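PDB 2X9Q: Cyclo(L-tyrosyl-L-tyrosyl) synthase from Mycobacterium tuberculosis, which probably joins two tyrosyl groups carried by tRNA(Tyr) into cyclo(L-tyrosyl-L-tyrosyl), an intermediate of mycocyclosin biosynthesis, without using ATP. Local coordinates for residues R67-Q72 / H278-P283; D81-G86 / T108-V113; L238-I243 / R274-A279. One frame throughout, in Å; residues are numbered along the deposited sequence.

Overall arrangement
All three contacts are built on one mixed sheet of the cyclodipeptide synthase fold. Contacts 1 and 3 share His278 and Ala279: strand 276-283 meets strand 64-68 in contact 1 and, at its beginning, helix 220-244 in contact 3. Both segments of contact 2 fall between those of contact 1 in sequence, the nearest atoms of the two contacts being about 7 Å apart. Contact 2 touches contact 3, where Thr240 CG2 packs on His82 CE1 and Val84 CG2, each at 3.8 Å. The side chain of Tyr253, which probably binds substrate, is about 5 Å from that of His278 and about 7 Å from that of Ile85, itself about 10 Å from that of Ser88, the probable nucleophile.

Contact 1 (R67-Q72 / H278-P283); sequences RPFTQQ and HAIVTP
Arg67 and Ile280 face each other as an antiparallel hydrogen-bonded pair, Arg67 N giving its hydrogen to Ile280 O at 2.8 Å and Ile280 N returning one to Arg67 O. Two residues further on, Phe69 N donates to His278 O at 2.9 Å, although Phe69 has already left the strand. Between these bonds Pro68 and Ala279 form a non-hydrogen-bonded pair in which Ala279 CB rests 3.9 Å from Pro68 CA.

The side chains of Arg67 and Ile280 run alongside each other on one face of the sheet. Arg67 starts with CG anti to its own N (chi1 -171°) and bends at chi3 (53°), which folds the guanidinium back with one face over Ile280 CB; Arg67 NH2 lies 3.8 Å from Ile280 CG1. Ile280 CD1 also lies at the edge of the Phe69 ring, 4.1 Å from Phe69 CD1. The rings of Phe69 and His278 lie oblique to each other, their planes at 39°.

Further out, His278 is held at both ring nitrogens, ND1 by Asn251 O and NE2 by Leu257 N, while Ala260 of helix 260-263 touches both Phe69 and His278. Thr70 caps helix 71-79, its OG1 accepting from Cys73 N and weakly from Gln72 N. Strand 64-68 thus adds an antiparallel edge to strand 276-283, which borders the parallel strands of a Rossmann-like sheet, consistent with the kinship of these enzymes to class I aminoacyl-tRNA synthetases.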
ATOM      1  N   ARG A  67      14.139  -2.772   2.109  1.00 24.49           N
ATOM      2  CA  ARG A  67      14.407  -2.042   3.346  1.00 24.47           C
ATOM      3  C   ARG A  67      13.194  -2.088   4.286  1.00 23.63           C
ATOM      4  O   ARG A  67      12.225  -1.249   4.181  1.00 20.18           O
ATOM      5  CB  ARG A  67      14.854  -0.618   3.029  1.00 24.76           C
ATOM      6  CG  ARG A  67      15.370   0.086   4.335  1.00 31.19           C
ATOM      7  CD  ARG A  67      15.982   1.481   4.102  1.00 34.02           C
ATOM      8  NE  ARG A  67      15.096   2.417   3.364  1.00 37.86           N
ATOM      9  CZ  ARG A  67      14.031   3.084   3.858  1.00 39.53           C
ATOM     10  NH1 ARG A  67      13.631   2.941   5.138  1.00 37.97           N
ATOM     11  NH2 ARG A  67      13.363   3.947   3.074  1.00 37.00           N
ATOM     12  N   PRO A  68      13.236  -3.037   5.244  1.00 23.77           N
ATOM     13  CA  PRO A  68      12.131  -3.057   6.216  1.00 23.55           C
ATOM     14  C   PRO A  68      12.109  -1.760   7.025  1.00 23.03           C
ATOM     15  O   PRO A  68      13.157  -1.191   7.357  1.00 23.16           O
ATOM     16  CB  PRO A  68      12.423  -4.293   7.097  1.00 23.15           C
ATOM     17  CG  PRO A  68      13.401  -5.166   6.173  1.00 24.00           C
ATOM     18  CD  PRO A  68      14.257  -4.076   5.532  1.00 23.69           C
ATOM     19  N   PHE A  69      10.909  -1.315   7.341  1.00 21.76           N
ATOM     20  CA  PHE A  69      10.753  -0.015   7.971  1.00 21.89           C
ATOM     21  C   PHE A  69      11.238  -0.034   9.455  1.00 21.38           C
ATOM     22  O   PHE A  69      11.862   0.922   9.839  1.00 19.25           O
ATOM     23  CB  PHE A  69       9.289   0.449   7.929  1.00 21.24           C
ATOM     24  CG  PHE A  69       9.110   1.884   8.354  1.00 21.46           C
ATOM     25  CD1 PHE A  69       9.517   2.928   7.509  1.00 24.43           C
ATOM     26  CD2 PHE A  69       8.507   2.175   9.569  1.00 19.32           C
ATOM     27  CE1 PHE A  69       9.345   4.255   7.874  1.00 26.44           C
ATOM     28  CE2 PHE A  69       8.330   3.519  10.004  1.00 22.67           C
ATOM     29  CZ  PHE A  69       8.719   4.569   9.119  1.00 24.96           C
ATOM     30  N   THR A  70      10.964  -1.102  10.216  1.00 20.13           N
ATOM     31  CA  THR A  70      11.465  -1.246  11.588  1.00 21.63           C
ATOM     32  C   THR A  70      12.186  -2.607  11.748  1.00 21.95           C
ATOM     33  O   THR A  70      12.063  -3.486  10.907  1.00 20.06           O
ATOM     34  CB  THR A  70      10.362  -1.264  12.710  1.00 20.85           C
ATOM     35  OG1 THR A  70       9.528  -2.451  12.533  1.00 18.52           O
ATOM     36  CG2 THR A  70       9.542   0.052  12.691  1.00 22.25           C
ATOM     37  N   GLN A  71      12.847  -2.809  12.896  1.00 21.69           N
ATOM     38  CA  GLN A  71      13.482  -4.132  13.148  1.00 22.84           C
ATOM     39  C   GLN A  71      12.442  -5.227  13.235  1.00 21.90           C
ATOM     40  O   GLN A  71      12.738  -6.415  12.971  1.00 21.80           O
ATOM     41  CB  GLN A  71      14.150  -4.122  14.501  1.00 23.08           C
ATOM     42  CG  GLN A  71      15.180  -3.089  14.677  1.00 31.06           C
ATOM     43  CD  GLN A  71      15.903  -3.335  16.041  1.00 39.48           C
ATOM     44  OE1 GLN A  71      16.765  -4.231  16.127  1.00 43.96           O
ATOM     45  NE2 GLN A  71      15.500  -2.611  17.088  1.00 35.00           N
ATOM     46  N   GLN A  72      11.225  -4.894  13.671  1.00 18.72           N
ATOM     47  CA  GLN A  72      10.231  -5.956  13.723  1.00 19.41           C
ATOM     48  C   GLN A  72       9.672  -6.309  12.301  1.00 20.46           C
ATOM     49  O   GLN A  72       9.372  -7.469  12.016  1.00 17.56           O
ATOM     50  CB  GLN A  72       9.077  -5.515  14.622  1.00 20.31           C
ATOM     51  CG  GLN A  72       9.603  -5.456  16.127  1.00 18.00           C
ATOM     52  CD  GLN A  72       8.573  -5.018  17.136  1.00 20.58           C
ATOM     53  OE1 GLN A  72       8.943  -4.701  18.257  1.00 22.05           O
ATOM     54  NE2 GLN A  72       7.272  -5.049  16.792  1.00 18.39           N
ATOM     55  N   HIS A 278       6.120  -3.386   7.139  1.00 18.74           N
ATOM     56  CA  HIS A 278       6.240  -2.602   5.879  1.00 19.43           C
ATOM     57  C   HIS A 278       7.686  -2.655   5.434  1.00 19.64           C
ATOM     58  O   HIS A 278       8.583  -2.638   6.289  1.00 21.30           O
ATOM     59  CB  HIS A 278       5.840  -1.117   6.200  1.00 18.75           C
ATOM     60  CG  HIS A 278       6.042  -0.130   5.087  1.00 20.24           C
ATOM     61  ND1 HIS A 278       5.714  -0.406   3.765  1.00 21.71           N
ATOM     62  CD2 HIS A 278       6.436   1.175   5.117  1.00 23.41           C
ATOM     63  CE1 HIS A 278       5.912   0.689   3.038  1.00 21.62           C
ATOM     64  NE2 HIS A 278       6.350   1.661   3.842  1.00 21.94           N
ATOM     65  N   ALA A 279       7.925  -2.716   4.115  1.00 20.16           N
ATOM     66  CA  ALA A 279       9.218  -2.550   3.552  1.00 20.42           C
ATOM     67  C   ALA A 279       9.188  -1.662   2.335  1.00 21.22           C
ATOM     68  O   ALA A 279       8.282  -1.735   1.514  1.00 21.18           O
ATOM     69  CB  ALA A 279       9.877  -3.934   3.144  1.00 18.97           C
ATOM     70  N   ILE A 280      10.248  -0.883   2.180  1.00 21.70           N
ATOM     71  CA  ILE A 280      10.439  -0.081   0.997  1.00 20.89           C
ATOM     72  C   ILE A 280      11.287  -0.939   0.029  1.00 23.35           C
ATOM     73  O   ILE A 280      12.379  -1.439   0.419  1.00 22.81           O
ATOM     74  CB  ILE A 280      11.143   1.242   1.357  1.00 20.24           C
ATOM     75  CG1 ILE A 280      10.149   2.094   2.165  1.00 20.75           C
ATOM     76  CG2 ILE A 280      11.461   2.012   0.041  1.00 20.05           C
ATOM     77  CD1 ILE A 280      10.125   1.711   3.667  1.00 25.65           C
ATOM     78  N   VAL A 281      10.771  -1.157  -1.166  1.00 21.87           N
ATOM     79  CA  VAL A 281      11.371  -2.122  -2.104  1.00 23.99           C
ATOM     80  C   VAL A 281      11.626  -1.394  -3.387  1.00 25.67           C
ATOM     81  O   VAL A 281      10.672  -0.862  -3.983  1.00 24.25           O
ATOM     82  CB  VAL A 281      10.436  -3.315  -2.402  1.00 23.19           C
ATOM     83  CG1 VAL A 281      11.058  -4.201  -3.417  1.00 26.24           C
ATOM     84  CG2 VAL A 281      10.115  -4.087  -1.100  1.00 21.53           C
ATOM     85  N   THR A 282      12.909  -1.240  -3.734  1.00 26.03           N
ATOM     86  CA  THR A 282      13.327  -0.370  -4.859  1.00 27.28           C
ATOM     87  C   THR A 282      14.306  -1.118  -5.781  1.00 29.73           C
ATOM     88  O   THR A 282      14.919  -2.082  -5.336  1.00 29.80           O
ATOM     89  CB  THR A 282      14.034   0.907  -4.386  1.00 28.97           C
ATOM     90  OG1 THR A 282      15.113   0.599  -3.464  1.00 27.91           O
ATOM     91  CG2 THR A 282      13.036   1.911  -3.783  1.00 29.02           C
ATOM     92  N   PRO A 283      14.442  -0.711  -7.070  1.00 30.81           N
ATOM     93  CA  PRO A 283      15.356  -1.504  -7.977  1.00 32.70           C
ATOM     94  C   PRO A 283      16.820  -1.340  -7.501  1.00 33.48           C
ATOM     95  O   PRO A 283      17.140  -0.239  -7.074  1.00 33.53           O
ATOM     96  CB  PRO A 283      15.182  -0.790  -9.360  1.00 32.93           C
ATOM     97  CG  PRO A 283      13.845  -0.104  -9.257  1.00 31.43           C
ATOM     98  CD  PRO A 283      13.783   0.399  -7.783  1.00 30.52           C
TER

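Contact 2 (D81-G86 / T108-V113); sequences DHAVIG and TNFDRV
The face of the Phe110 ring lies against Ala83 CB, which stands almost over its centre in a CH-pi contact, 3.7 Å from the ring centroid. This packing belongs to a beta-alpha-beta crossover of the Rossmann-like core, in which helix 96-109 connects the parallel strands 82-87 and 112-117. Phe110 follows the helix, and its CG, anti to the carbonyl carbon (chi1 -57°), carries the ring over strand 82-87; Trp105 meets it edge-to-face. On the same side of the sheet as Ala83, Ile85 CD1 packs 3.7 Å from Val113 CG1.

The parallel ladder opens with a weak bond from Arg112 N to Asp81 O, followed by Ala83 N to Arg112 O at 3.2 Å, and goes on to Asp114. On the opposite face the His82 ring meets Arg112 CB at its edge, and the guanidinium turns one face to His82 NE2. Asp114 OD2 serves both, accepting from Arg112 NH2 in a salt bridge and hydrogen-bonded to His82 NE2.

The outer end is looser and wetter. Asp81 OD2 is hydrogen-bonded to Ser248 OG. Asp81 OD1 and Asp111 OD2 lie 4.3 Å apart, like charges probably eased by a water that donates to each, 2.7 Å from either oxygen.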
ATOM      1  N   ASP A  81       6.059 -15.236   5.095  1.00 22.41           N
ATOM      2  CA  ASP A  81       4.713 -15.778   4.911  1.00 23.07           C
ATOM      3  C   ASP A  81       4.010 -15.151   3.714  1.00 24.04           C
ATOM      4  O   ASP A  81       3.410 -15.882   2.860  1.00 24.84           O
ATOM      5  CB  ASP A  81       3.802 -15.592   6.112  1.00 22.69           C
ATOM      6  CG  ASP A  81       4.340 -16.325   7.352  1.00 27.26           C
ATOM      7  OD1 ASP A  81       4.511 -17.541   7.217  1.00 28.06           O
ATOM      8  OD2 ASP A  81       4.600 -15.711   8.393  1.00 28.79           O
ATOM      9  N   HIS A  82       4.030 -13.799   3.677  1.00 23.39           N
ATOM     10  CA  HIS A  82       3.113 -13.095   2.759  1.00 22.29           C
ATOM     11  C   HIS A  82       3.609 -11.726   2.448  1.00 23.38           C
ATOM     12  O   HIS A  82       4.210 -11.050   3.318  1.00 20.79           O
ATOM     13  CB  HIS A  82       1.710 -13.034   3.335  1.00 22.05           C
ATOM     14  CG  HIS A  82       0.716 -12.450   2.366  1.00 25.46           C
ATOM     15  ND1 HIS A  82       0.377 -11.106   2.374  1.00 21.41           N
ATOM     16  CD2 HIS A  82       0.089 -13.001   1.274  1.00 23.18           C
ATOM     17  CE1 HIS A  82      -0.464 -10.864   1.366  1.00 24.83           C
ATOM     18  NE2 HIS A  82      -0.680 -12.000   0.703  1.00 28.89           N
ATOM     19  N   ALA A  83       3.446 -11.310   1.195  1.00 23.59           N
ATOM     20  CA  ALA A  83       3.655  -9.899   0.837  1.00 23.13           C
ATOM     21  C   ALA A  83       2.419  -9.344   0.095  1.00 23.69           C
ATOM     22  O   ALA A  83       1.812 -10.013  -0.780  1.00 23.19           O
ATOM     23  CB  ALA A  83       4.943  -9.678   0.022  1.00 24.69           C
ATOM     24  N   VAL A  84       2.088  -8.091   0.418  1.00 22.47           N
ATOM     25  CA  VAL A  84       1.258  -7.259  -0.486  1.00 19.79           C
ATOM     26  C   VAL A  84       2.214  -6.390  -1.297  1.00 21.48           C
ATOM     27  O   VAL A  84       3.029  -5.675  -0.734  1.00 21.23           O
ATOM     28  CB  VAL A  84       0.309  -6.333   0.331  1.00 19.78           C
ATOM     29  CG1 VAL A  84      -0.486  -5.330  -0.640  1.00 16.16           C
ATOM     30  CG2 VAL A  84      -0.707  -7.234   1.097  1.00 16.34           C
ATOM     31  N   ILE A  85       2.074  -6.450  -2.621  1.00 20.26           N
ATOM     32  CA  ILE A  85       2.752  -5.557  -3.545  1.00 20.27           C
ATOM     33  C   ILE A  85       1.661  -4.605  -4.049  1.00 22.06           C
ATOM     34  O   ILE A  85       0.847  -5.007  -4.887  1.00 21.63           O
ATOM     35  CB  ILE A  85       3.345  -6.389  -4.679  1.00 20.65           C
ATOM     36  CG1 ILE A  85       4.399  -7.363  -4.016  1.00 21.46           C
ATOM     37  CG2 ILE A  85       4.194  -5.530  -5.657  1.00 20.70           C
ATOM     38  CD1 ILE A  85       5.209  -8.164  -5.068  1.00 24.27           C
ATOM     39  N   GLY A  86       1.593  -3.406  -3.487  1.00 19.64           N
ATOM     40  CA  GLY A  86       0.540  -2.465  -3.863  1.00 21.52           C
ATOM     41  C   GLY A  86       0.928  -1.856  -5.212  1.00 21.80           C
ATOM     42  O   GLY A  86       2.141  -1.707  -5.510  1.00 21.14           O
ATOM     43  N   THR A 108      10.005 -15.794  -4.891  1.00 29.67           N
ATOM     44  CA  THR A 108      11.248 -16.276  -4.301  1.00 31.57           C
ATOM     45  C   THR A 108      11.236 -16.110  -2.767  1.00 32.88           C
ATOM     46  O   THR A 108      11.827 -16.946  -2.060  1.00 32.91           O
ATOM     47  CB  THR A 108      12.453 -15.602  -4.924  1.00 31.94           C
ATOM     48  OG1 THR A 108      12.369 -15.845  -6.334  1.00 32.91           O
ATOM     49  CG2 THR A 108      13.853 -16.136  -4.312  1.00 30.11           C
ATOM     50  N   ASN A 109      10.546 -15.072  -2.246  1.00 29.28           N
ATOM     51  CA  ASN A 109      10.762 -14.718  -0.860  1.00 28.80           C
ATOM     52  C   ASN A 109       9.592 -14.912   0.065  1.00 26.85           C
ATOM     53  O   ASN A 109       9.791 -14.834   1.231  1.00 29.07           O
ATOM     54  CB  ASN A 109      11.397 -13.333  -0.758  1.00 28.08           C
ATOM     55  CG  ASN A 109      12.793 -13.294  -1.371  1.00 32.12           C
ATOM     56  OD1 ASN A 109      13.754 -13.672  -0.719  1.00 28.20           O
ATOM     57  ND2 ASN A 109      12.917 -12.817  -2.590  1.00 27.60           N
ATOM     58  N   PHE A 110       8.414 -15.271  -0.427  1.00 26.17           N
ATOM     59  CA  PHE A 110       7.212 -15.419   0.427  1.00 25.03           C
ATOM     60  C   PHE A 110       6.392 -16.638   0.032  1.00 25.35           C
ATOM     61  O   PHE A 110       6.294 -16.916  -1.168  1.00 28.67           O
ATOM     62  CB  PHE A 110       6.323 -14.143   0.298  1.00 22.74           C
ATOM     63  CG  PHE A 110       7.051 -12.885   0.643  1.00 20.50           C
ATOM     64  CD1 PHE A 110       7.076 -12.451   1.944  1.00 20.88           C
ATOM     65  CD2 PHE A 110       7.786 -12.206  -0.309  1.00 22.72           C
ATOM     66  CE1 PHE A 110       7.791 -11.282   2.306  1.00 21.97           C
ATOM     67  CE2 PHE A 110       8.554 -11.074   0.031  1.00 24.80           C
ATOM     68  CZ  PHE A 110       8.545 -10.590   1.304  1.00 23.46           C
ATOM     69  N   ASP A 111       5.689 -17.275   0.969  1.00 25.66           N
ATOM     70  CA  ASP A 111       4.825 -18.375   0.570  1.00 26.47           C
ATOM     71  C   ASP A 111       3.700 -17.944  -0.360  1.00 28.54           C
ATOM     72  O   ASP A 111       3.238 -18.708  -1.228  1.00 25.44           O
ATOM     73  CB  ASP A 111       4.235 -19.137   1.735  1.00 26.78           C
ATOM     74  CG  ASP A 111       5.337 -19.826   2.597  1.00 31.08           C
ATOM     75  OD1 ASP A 111       6.484 -20.007   2.121  1.00 25.34           O
ATOM     76  OD2 ASP A 111       5.047 -20.053   3.777  1.00 28.36           O
ATOM     77  N   ARG A 112       3.216 -16.716  -0.161  1.00 27.62           N
ATOM     78  CA  ARG A 112       2.071 -16.265  -0.930  1.00 27.08           C
ATOM     79  C   ARG A 112       2.260 -14.753  -1.210  1.00 26.55           C
ATOM     80  O   ARG A 112       2.866 -14.053  -0.378  1.00 25.00           O
ATOM     81  CB  ARG A 112       0.865 -16.564  -0.053  1.00 29.75           C
ATOM     82  CG  ARG A 112      -0.424 -16.610  -0.760  1.00 39.92           C
ATOM     83  CD  ARG A 112      -1.673 -16.453   0.209  1.00 51.19           C
ATOM     84  NE  ARG A 112      -2.657 -15.586  -0.466  1.00 55.05           N
ATOM     85  CZ  ARG A 112      -3.859 -15.242  -0.011  1.00 58.34           C
ATOM     86  NH1 ARG A 112      -4.305 -15.679   1.178  1.00 58.43           N
ATOM     87  NH2 ARG A 112      -4.634 -14.469  -0.787  1.00 57.69           N
ATOM     88  N   VAL A 113       1.808 -14.257  -2.372  1.00 23.85           N
ATOM     89  CA  VAL A 113       2.033 -12.855  -2.769  1.00 23.46           C
ATOM     90  C   VAL A 113       0.749 -12.322  -3.357  1.00 23.08           C
ATOM     91  O   VAL A 113       0.149 -12.984  -4.259  1.00 24.01           O
ATOM     92  CB  VAL A 113       3.131 -12.689  -3.811  1.00 22.71           C
ATOM     93  CG1 VAL A 113       3.225 -11.183  -4.294  1.00 17.31           C
ATOM     94  CG2 VAL A 113       4.472 -13.185  -3.301  1.00 26.58           C
TER
HETATM   95  O   HOH W   1       3.164 -18.974   5.402  1.00 29.16           O

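Contact 3 (L238-I243 / R274-A279); sequences LDTPAI and RNQGHA
Leu238 begins the contact through its backbone: its carbonyl O lies 3.5 Å from Gln276 CB, while its side chain turns from the strand. Helix 220-244 crosses the start of strand 276-283 here, the axes of 238-243 and 276-279 passing 7.0 Å apart with 128° between their directions.

At Asp239 the backbone departs from helical angles. The carboxylate compensates further along: Asp239 OD1 accepts from Ala242 N at 3.0 Å in an Asx motif, approached from above the carboxylate plane.

Thr240 is the polar centre of the contact. Its N donates to Gln276 OE1 at 2.9 Å, with the nitrogen nearly in line with the side-chain C=O. Gln276 gets there by extending CG anti to its own N and then bending at chi2 (72°), which turns the carboxamide to the helix backbone. The other end of that amide is also engaged, Gln276 NE2 donating to Gly277 O at 3.0 Å and to a water, which in turn donates to Thr240 OG1. That hydroxyl is further bonded to Leu236 O, one turn back in the helix.

Pro241 follows, with no N-H to offer to the preceding turn. Its CD closes to 3.4 Å from Gln276 OE1, and its CG lies 3.6 Å from Asn275 O, so the ring packs across the beginning of the strand.

The helix is kinked where the nitrogens of Pro241 and Ala242 lack backbone bonds to the turn before, Ala242 N being served by Asp239 OD1 instead. Just before this break, Gln276 OE1 takes up Thr240 N, and the amide uses both hydrogens of its nitrogen, on Gly277 O and the water. A buried carboxamide thus joins helix to strand, with its flip fixed by donors and acceptors at both ends.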
ATOM      1  N   LEU A 238      -2.388  -1.980   8.194  1.00 18.53           N
ATOM      2  CA  LEU A 238      -2.656  -2.248   9.630  1.00 17.93           C
ATOM      3  C   LEU A 238      -2.684  -3.747   9.910  1.00 18.57           C
ATOM      4  O   LEU A 238      -2.074  -4.225  10.906  1.00 16.47           O
ATOM      5  CB  LEU A 238      -4.026  -1.649  10.029  1.00 18.01           C
ATOM      6  CG  LEU A 238      -4.011  -0.094  10.008  1.00 17.64           C
ATOM      7  CD1 LEU A 238      -5.468   0.428  10.047  1.00 20.34           C
ATOM      8  CD2 LEU A 238      -3.206   0.377  11.274  1.00 17.58           C
ATOM      9  N   ASP A 239      -3.386  -4.497   9.055  1.00 17.56           N
ATOM     10  CA  ASP A 239      -3.682  -5.910   9.417  1.00 18.90           C
ATOM     11  C   ASP A 239      -4.073  -6.795   8.254  1.00 18.62           C
ATOM     12  O   ASP A 239      -5.171  -7.406   8.271  1.00 20.26           O
ATOM     13  CB  ASP A 239      -4.756  -5.976  10.515  1.00 17.96           C
ATOM     14  CG  ASP A 239      -4.622  -7.266  11.376  1.00 21.82           C
ATOM     15  OD1 ASP A 239      -3.875  -8.241  10.969  1.00 21.88           O
ATOM     16  OD2 ASP A 239      -5.191  -7.317  12.487  1.00 22.47           O
ATOM     17  N   THR A 240      -3.167  -6.912   7.284  1.00 20.10           N
ATOM     18  CA  THR A 240      -3.326  -7.868   6.204  1.00 20.34           C
ATOM     19  C   THR A 240      -3.524  -9.303   6.751  1.00 22.28           C
ATOM     20  O   THR A 240      -4.358 -10.051   6.231  1.00 22.21           O
ATOM     21  CB  THR A 240      -2.124  -7.827   5.235  1.00 20.16           C
ATOM     22  OG1 THR A 240      -2.098  -6.550   4.570  1.00 17.50           O
ATOM     23  CG2 THR A 240      -2.197  -8.956   4.139  1.00 19.64           C
ATOM     24  N   PRO A 241      -2.818  -9.689   7.843  1.00 21.39           N
ATOM     25  CA  PRO A 241      -3.148 -11.047   8.400  1.00 21.17           C
ATOM     26  C   PRO A 241      -4.629 -11.262   8.721  1.00 22.85           C
ATOM     27  O   PRO A 241      -5.179 -12.337   8.395  1.00 25.09           O
ATOM     28  CB  PRO A 241      -2.300 -11.084   9.711  1.00 20.48           C
ATOM     29  CG  PRO A 241      -1.054 -10.416   9.196  1.00 15.66           C
ATOM     30  CD  PRO A 241      -1.671  -9.103   8.548  1.00 19.05           C
ATOM     31  N   ALA A 242      -5.308 -10.308   9.348  1.00 21.03           N
ATOM     32  CA  ALA A 242      -6.766 -10.375   9.555  1.00 22.40           C
ATOM     33  C   ALA A 242      -7.564 -10.412   8.264  1.00 24.14           C
ATOM     34  O   ALA A 242      -8.513 -11.165   8.156  1.00 24.24           O
ATOM     35  CB  ALA A 242      -7.299  -9.225  10.417  1.00 20.69           C
ATOM     36  N   ILE A 243      -7.164  -9.642   7.266  1.00 23.46           N
ATOM     37  CA  ILE A 243      -8.008  -9.499   6.080  1.00 23.87           C
ATOM     38  C   ILE A 243      -7.830 -10.737   5.163  1.00 26.15           C
ATOM     39  O   ILE A 243      -8.809 -11.211   4.588  1.00 25.64           O
ATOM     40  CB  ILE A 243      -7.542  -8.228   5.349  1.00 24.54           C
ATOM     41  CG1 ILE A 243      -7.898  -6.994   6.248  1.00 22.03           C
ATOM     42  CG2 ILE A 243      -8.105  -8.179   3.884  1.00 21.46           C
ATOM     43  CD1 ILE A 243      -7.193  -5.661   5.745  1.00 19.89           C
ATOM     44  N   ARG A 274       0.918  -6.546  15.450  1.00 18.11           N
ATOM     45  CA  ARG A 274       2.274  -7.098  15.676  1.00 17.13           C
ATOM     46  C   ARG A 274       2.711  -8.057  14.569  1.00 16.87           C
ATOM     47  O   ARG A 274       3.905  -8.284  14.401  1.00 19.13           O
ATOM     48  CB  ARG A 274       2.323  -7.858  17.034  1.00 17.59           C
ATOM     49  CG  ARG A 274       1.536  -9.211  16.948  1.00 17.38           C
ATOM     50  CD  ARG A 274       1.611 -10.004  18.304  1.00 22.37           C
ATOM     51  NE  ARG A 274       2.986 -10.257  18.778  1.00 18.69           N
ATOM     52  CZ  ARG A 274       3.899 -11.046  18.234  1.00 25.20           C
ATOM     53  NH1 ARG A 274       3.674 -11.764  17.073  1.00 22.29           N
ATOM     54  NH2 ARG A 274       5.110 -11.119  18.878  1.00 20.38           N
ATOM     55  N   ASN A 275       1.791  -8.559  13.762  1.00 18.85           N
ATOM     56  CA  ASN A 275       2.124  -9.519  12.621  1.00 19.26           C
ATOM     57  C   ASN A 275       2.164  -8.854  11.237  1.00 20.76           C
ATOM     58  O   ASN A 275       2.297  -9.504  10.157  1.00 18.36           O
ATOM     59  CB  ASN A 275       1.076 -10.636  12.724  1.00 18.61           C
ATOM     60  CG  ASN A 275       1.200 -11.406  14.051  1.00 17.54           C
ATOM     61  OD1 ASN A 275       2.349 -11.662  14.500  1.00 17.83           O
ATOM     62  ND2 ASN A 275       0.082 -11.839  14.617  1.00 14.39           N
ATOM     63  N   GLN A 276       2.053  -7.516  11.273  1.00 17.92           N
ATOM     64  CA  GLN A 276       2.095  -6.730  10.018  1.00 16.09           C
ATOM     65  C   GLN A 276       3.391  -5.905   9.922  1.00 17.14           C
ATOM     66  O   GLN A 276       3.792  -5.238  10.869  1.00 18.24           O
ATOM     67  CB  GLN A 276       0.904  -5.720  10.005  1.00 16.47           C
ATOM     68  CG  GLN A 276       0.968  -4.761   8.749  1.00 13.95           C
ATOM     69  CD  GLN A 276       0.632  -5.511   7.496  1.00 16.37           C
ATOM     70  OE1 GLN A 276      -0.383  -6.194   7.455  1.00 19.22           O
ATOM     71  NE2 GLN A 276       1.460  -5.387   6.472  1.00 14.62           N
ATOM     72  N   GLY A 277       4.057  -5.920   8.778  1.00 16.52           N
ATOM     73  CA  GLY A 277       5.219  -5.062   8.594  1.00 18.25           C
ATOM     74  C   GLY A 277       5.176  -4.291   7.284  1.00 17.83           C
ATOM     75  O   GLY A 277       4.312  -4.529   6.399  1.00 18.41           O
ATOM     76  N   HIS A 278       6.120  -3.386   7.139  1.00 18.74           N
ATOM     77  CA  HIS A 278       6.240  -2.602   5.879  1.00 19.43           C
ATOM     78  C   HIS A 278       7.686  -2.655   5.434  1.00 19.64           C
ATOM     79  O   HIS A 278       8.583  -2.638   6.289  1.00 21.30           O
ATOM     80  CB  HIS A 278       5.840  -1.117   6.200  1.00 18.75           C
ATOM     81  CG  HIS A 278       6.042  -0.130   5.087  1.00 20.24           C
ATOM     82  ND1 HIS A 278       5.714  -0.406   3.765  1.00 21.71           N
ATOM     83  CD2 HIS A 278       6.436   1.175   5.117  1.00 23.41           C
ATOM     84  CE1 HIS A 278       5.912   0.689   3.038  1.00 21.62           C
ATOM     85  NE2 HIS A 278       6.350   1.661   3.842  1.00 21.94           N
ATOM     86  N   ALA A 279       7.925  -2.716   4.115  1.00 20.16           N
ATOM     87  CA  ALA A 279       9.218  -2.550   3.552  1.00 20.42           C
ATOM     88  C   ALA A 279       9.188  -1.662   2.335  1.00 21.22           C
ATOM     89  O   ALA A 279       8.282  -1.735   1.514  1.00 21.18           O
ATOM     90  CB  ALA A 279       9.877  -3.934   3.144  1.00 18.97           C
TER
HETATM   91  O   HOH W   2       0.742  -6.473   3.942  1.00 16.43           O